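Local atomic coordinates of MPN domain-containing protein (Archaeoglobus fulgidus, PDB entry 1OI0), a protein that is a JAB1/MPN-domain protein that binds zinc and probably acts as a metallopeptidase. Residues P100-E103 with N104-K107. Residues are numbered along the deposited sequence; the frame is centred on the assembly and turned at random.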
ATOM      1  N   PRO A 100     -13.531  -6.172   2.542  1.00 20.51           N
ATOM      2  CA  PRO A 100     -14.026  -5.369   3.667  1.00 22.20           C
ATOM      3  C   PRO A 100     -12.947  -4.702   4.519  1.00 21.83           C
ATOM      4  O   PRO A 100     -13.228  -4.209   5.614  1.00 21.18           O
ATOM      5  CB  PRO A 100     -14.824  -6.386   4.469  1.00 22.81           C
ATOM      6  CG  PRO A 100     -13.979  -7.601   4.335  1.00 21.70           C
ATOM      7  CD  PRO A 100     -13.642  -7.610   2.853  1.00 21.06           C
ATOM      8  N   TYR A 101     -11.714  -4.709   4.024  1.00 22.04           N
ATOM      9  CA  TYR A 101     -10.595  -4.086   4.720  1.00 19.46           C
ATOM     10  C   TYR A 101     -10.266  -4.750   6.052  1.00 22.03           C
ATOM     11  O   TYR A 101      -9.915  -4.067   7.014  1.00 22.49           O
ATOM     12  CB  TYR A 101     -10.879  -2.601   4.962  1.00 20.33           C
ATOM     13  CG  TYR A 101     -11.452  -1.875   3.767  1.00 19.21           C
ATOM     14  CD1 TYR A 101     -10.712  -1.714   2.596  1.00 19.58           C
ATOM     15  CD2 TYR A 101     -12.741  -1.348   3.811  1.00 16.63           C
ATOM     16  CE1 TYR A 101     -11.245  -1.040   1.495  1.00 15.19           C
ATOM     17  CE2 TYR A 101     -13.282  -0.676   2.724  1.00 17.60           C
ATOM     18  CZ  TYR A 101     -12.533  -0.525   1.572  1.00 14.74           C
ATOM     19  OH  TYR A 101     -13.073   0.153   0.503  1.00 16.93           O
ATOM     20  N   ASP A 102     -10.388  -6.073   6.113  1.00 21.04           N
ATOM     21  CA  ASP A 102     -10.061  -6.792   7.339  1.00 22.36           C
ATOM     22  C   ASP A 102      -8.543  -6.915   7.426  1.00 26.79           C
ATOM     23  O   ASP A 102      -7.829  -6.594   6.473  1.00 24.25           O
ATOM     24  CB  ASP A 102     -10.715  -8.181   7.360  1.00 28.65           C
ATOM     25  CG  ASP A 102     -10.245  -9.076   6.228  1.00 36.11           C
ATOM     26  OD1 ASP A 102      -9.028  -9.342   6.136  1.00 41.23           O
ATOM     27  OD2 ASP A 102     -11.097  -9.519   5.431  1.00 44.85           O
ATOM     28  N   GLU A 103      -8.058  -7.388   8.571  1.00 28.82           N
ATOM     29  CA  GLU A 103      -6.627  -7.538   8.818  1.00 29.99           C
ATOM     30  C   GLU A 103      -5.812  -8.153   7.680  1.00 29.10           C
ATOM     31  O   GLU A 103      -4.650  -7.798   7.490  1.00 30.69           O
ATOM     32  CB  GLU A 103      -6.400  -8.364  10.089  1.00 32.12           C
ATOM     33  CG  GLU A 103      -7.028  -9.754  10.056  1.00 40.75           C
ATOM     34  CD  GLU A 103      -8.448  -9.781  10.596  1.00 46.72           C
ATOM     35  OE1 GLU A 103      -9.290  -8.984  10.128  1.00 48.85           O
ATOM     36  OE2 GLU A 103      -8.724 -10.607  11.494  1.00 49.51           O
ATOM     37  N   ASN A 104      -6.412  -9.067   6.925  1.00 28.28           N
ATOM     38  CA  ASN A 104      -5.700  -9.724   5.836  1.00 29.51           C
ATOM     39  C   ASN A 104      -6.152  -9.302   4.440  1.00 27.58           C
ATOM     40  O   ASN A 104      -5.812  -9.948   3.447  1.00 26.06           O
ATOM     41  CB  ASN A 104      -5.835 -11.239   5.981  1.00 32.62           C
ATOM     42  CG  ASN A 104      -5.370 -11.733   7.337  1.00 38.00           C
ATOM     43  OD1 ASN A 104      -4.239 -11.471   7.752  1.00 40.22           O
ATOM     44  ND2 ASN A 104      -6.241 -12.450   8.037  1.00 39.94           N
ATOM     45  N   SER A 105      -6.906  -8.210   4.367  1.00 24.00           N
ATOM     46  CA  SER A 105      -7.407  -7.710   3.092  1.00 22.99           C
ATOM     47  C   SER A 105      -6.391  -6.817   2.383  1.00 21.06           C
ATOM     48  O   SER A 105      -6.684  -5.669   2.052  1.00 21.02           O
ATOM     49  CB  SER A 105      -8.706  -6.934   3.321  1.00 22.14           C
ATOM     50  OG  SER A 105      -9.687  -7.773   3.904  1.00 24.66           O
ATOM     51  N   TRP A 106      -5.199  -7.352   2.146  1.00 19.16           N
ATOM     52  CA  TRP A 106      -4.149  -6.595   1.485  1.00 20.16           C
ATOM     53  C   TRP A 106      -3.145  -7.501   0.787  1.00 19.16           C
ATOM     54  O   TRP A 106      -2.957  -8.655   1.174  1.00 22.66           O
ATOM     55  CB  TRP A 106      -3.405  -5.725   2.499  1.00 19.93           C
ATOM     56  CG  TRP A 106      -2.626  -6.512   3.522  1.00 21.00           C
ATOM     57  CD1 TRP A 106      -3.100  -7.036   4.689  1.00 22.71           C
ATOM     58  CD2 TRP A 106      -1.243  -6.883   3.448  1.00 21.20           C
ATOM     59  NE1 TRP A 106      -2.096  -7.709   5.351  1.00 22.57           N
ATOM     60  CE2 TRP A 106      -0.948  -7.632   4.608  1.00 24.45           C
ATOM     61  CE3 TRP A 106      -0.227  -6.657   2.511  1.00 22.50           C
ATOM     62  CZ2 TRP A 106       0.323  -8.155   4.859  1.00 23.08           C
ATOM     63  CZ3 TRP A 106       1.039  -7.175   2.759  1.00 27.10           C
ATOM     64  CH2 TRP A 106       1.301  -7.918   3.925  1.00 25.96           C
ATOM     65  N   LYS A 107      -2.509  -6.959  -0.245  1.00 18.85           N
ATOM     66  CA  LYS A 107      -1.488  -7.671  -1.010  1.00 19.23           C
ATOM     67  C   LYS A 107      -0.460  -6.650  -1.490  1.00 18.67           C
ATOM     68  O   LYS A 107      -0.789  -5.486  -1.708  1.00 19.12           O
ATOM     69  CB  LYS A 107      -2.108  -8.394  -2.211  1.00 20.95           C
ATOM     70  CG  LYS A 107      -3.121  -9.459  -1.838  1.00 27.02           C
ATOM     71  CD  LYS A 107      -3.648 -10.175  -3.068  1.00 33.43           C
ATOM     72  CE  LYS A 107      -4.685 -11.218  -2.693  1.00 37.14           C
ATOM     73  NZ  LYS A 107      -4.132 -12.228  -1.748  1.00 39.66           N
TER
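The Asn104 amide hydrogen is given to Asp102 OD1, 2.7 Å from Asn104 N, in a bent bond that meets the carboxylate oxygen nearly along its C-O direction. This closes an Asx turn, in which an aspartate side chain bonds the amide two residues ahead. Asp102 CG is tucked between its own backbone N and carbonyl carbon (chi1 62°), which swings the carboxylate forward over the bend. The same residue opens a type I beta turn: Ser105 N reaches Asp102 O at 2.8 Å, and although the bond is nearly straight at hydrogen, the donor stands above the carbonyl plane. The carboxylate thus adds its bond to the beta turn's own backbone bond, a compact example of an Asx turn and a type I turn overlapping from one starting residue. An alanine here would probably leave the Asn104 amide without its carboxylate acceptor, the turn then resting on its backbone bond alone. Ser105 OG also faces Asp102, but its modelled position is doubtful. At the exposed apex, Glu103 CG lies 3.5 Å from Asn104 ND2, their carboxylate and amide planes 40° apart. Glu103 O then meets the edge of the Trp106 indole in its plane, 3.3 Å from Trp106 CD1. The turn ends the loop joining antiparallel strands 93-98 and 106-110; backbone hydrogen bonds pair Ser105 with Cys98 and Lys107 with Ile96, while Tyr101 and Trp106 both rest on helix 8-21.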